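Side-chain contact in 2L protein (Yaba-like disease virus, PDB 3IT8), which probably binds host tumour necrosis factor through a poxvirus relative of the MHC class I fold: residues 148-151 against 152-156. Sequence-based numbering, arbitrary orientation.
Sequences WKDV and KAYLG
Trp148 and Lys152 meet on the first turns of helix 148-174, which packs on the antiparallel sheet of an MHC-like platform, beside helix 61-82. With CG anti to the backbone N (chi1 -178°) and so beside the carbonyl carbon, the indole lies at about a right angle to the extended Lys152 chain. Lys152 CG sits over one ring face, offset toward the rim, in a CH-pi contact 4.1 Å from the centroid of the five-membered ring, while Lys149 NZ sits in plane at the ring's edge. The Lys149 and Lys152 side chains point the same way, and their NZ atoms lie 3.5 Å apart. Lys152 N donates a hydrogen bond to Trp148 O at 2.9 Å, and Tyr154 N donates one to Asp150 O at 2.8 Å. Tyr154 CE1 comes within 4.1 Å of Asp150 CB, and the tyrosine ring stacks edge-to-face with Phe68 of helix 61-82, where Val151 touches Leu72. On the sheet side, Trp148 and Leu155 touch Tyr120 and Phe127. The helix then widens into a pi-type turn at 152-156: Val151 O accepts a hydrogen bond from Leu155 N at 2.8 Å and a weak one from Gly156 N at 3.4 Å.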
loop_
_atom_site.group_PDB
_atom_site.type_symbol
_atom_site.label_atom_id
_atom_site.label_comp_id
_atom_site.label_asym_id
_atom_site.label_seq_id
_atom_site.Cartn_x
_atom_site.Cartn_y
_atom_site.Cartn_z
ATOM N N TRP D 148 -36.703 17.550 5.421
ATOM C CA TRP D 148 -35.434 17.759 4.732
ATOM C C TRP D 148 -34.502 16.547 4.841
ATOM O O TRP D 148 -33.866 16.150 3.856
ATOM C CB TRP D 148 -34.728 18.995 5.293
ATOM C CG TRP D 148 -33.445 19.299 4.604
ATOM C CD1 TRP D 148 -32.193 19.349 5.165
ATOM C CD2 TRP D 148 -33.276 19.588 3.214
ATOM N NE1 TRP D 148 -31.257 19.655 4.204
ATOM C CE2 TRP D 148 -31.893 19.807 2.999
ATOM C CE3 TRP D 148 -34.157 19.688 2.128
ATOM C CZ2 TRP D 148 -31.374 20.117 1.741
ATOM C CZ3 TRP D 148 -33.642 19.997 0.878
ATOM C CH2 TRP D 148 -32.261 20.208 0.695
ATOM N N LYS D 149 -34.430 15.959 6.034
ATOM C CA LYS D 149 -33.562 14.816 6.246
ATOM C C LYS D 149 -33.889 13.706 5.267
ATOM O O LYS D 149 -32.991 13.012 4.783
ATOM C CB LYS D 149 -33.666 14.310 7.694
ATOM C CG LYS D 149 -33.274 15.355 8.747
ATOM C CD LYS D 149 -31.944 16.054 8.405
ATOM C CE LYS D 149 -31.760 17.361 9.183
ATOM N NZ LYS D 149 -30.713 18.241 8.591
ATOM N N ASP D 150 -35.169 13.542 4.959
ATOM C CA ASP D 150 -35.564 12.500 4.022
ATOM C C ASP D 150 -35.187 12.883 2.602
ATOM O O ASP D 150 -34.812 12.021 1.803
ATOM C CB ASP D 150 -37.063 12.229 4.118
ATOM C CG ASP D 150 -37.436 11.500 5.392
ATOM O OD1 ASP D 150 -36.796 10.470 5.687
ATOM O OD2 ASP D 150 -38.368 11.949 6.093
ATOM N N VAL D 151 -35.281 14.174 2.286
ATOM C CA VAL D 151 -34.921 14.640 0.958
ATOM C C VAL D 151 -33.456 14.316 0.747
ATOM O O VAL D 151 -33.096 13.688 -0.244
ATOM C CB VAL D 151 -35.136 16.143 0.814
ATOM C CG1 VAL D 151 -34.604 16.613 -0.520
ATOM C CG2 VAL D 151 -36.605 16.463 0.919
ATOM N N LYS D 152 -32.611 14.727 1.693
ATOM C CA LYS D 152 -31.175 14.468 1.606
ATOM C C LYS D 152 -30.902 12.999 1.343
ATOM O O LYS D 152 -30.115 12.637 0.475
ATOM C CB LYS D 152 -30.475 14.853 2.907
ATOM C CG LYS D 152 -30.105 16.308 3.044
ATOM C CD LYS D 152 -29.441 16.527 4.390
ATOM C CE LYS D 152 -28.986 17.956 4.553
ATOM N NZ LYS D 152 -28.472 18.206 5.919
ATOM N N ALA D 153 -31.559 12.153 2.111
ATOM C CA ALA D 153 -31.378 10.719 1.986
ATOM C C ALA D 153 -31.885 10.116 0.677
ATOM O O ALA D 153 -31.151 9.388 0.005
ATOM C CB ALA D 153 -32.037 10.032 3.170
ATOM N N TYR D 154 -33.133 10.409 0.317
ATOM C CA TYR D 154 -33.709 9.861 -0.903
ATOM C C TYR D 154 -33.136 10.458 -2.170
ATOM O O TYR D 154 -32.717 9.730 -3.054
ATOM C CB TYR D 154 -35.228 10.040 -0.896
ATOM C CG TYR D 154 -35.917 9.238 0.174
ATOM C CD1 TYR D 154 -37.108 9.682 0.747
ATOM C CD2 TYR D 154 -35.382 8.033 0.612
ATOM C CE1 TYR D 154 -37.745 8.949 1.725
ATOM C CE2 TYR D 154 -36.014 7.291 1.588
ATOM C CZ TYR D 154 -37.192 7.752 2.139
ATOM O OH TYR D 154 -37.823 7.004 3.099
ATOM N N LEU D 155 -33.115 11.780 -2.259
ATOM C CA LEU D 155 -32.612 12.446 -3.449
ATOM C C LEU D 155 -31.097 12.525 -3.440
ATOM O O LEU D 155 -30.426 12.129 -4.403
ATOM C CB LEU D 155 -33.210 13.849 -3.569
ATOM C CG LEU D 155 -32.620 14.713 -4.684
ATOM C CD1 LEU D 155 -32.844 14.068 -6.042
ATOM C CD2 LEU D 155 -33.257 16.094 -4.636
ATOM N N GLY D 156 -30.547 13.035 -2.353
ATOM C CA GLY D 156 -29.106 13.139 -2.269
ATOM C C GLY D 156 -28.421 11.790 -2.399
ATOM O O GLY D 156 -27.447 11.651 -3.140
#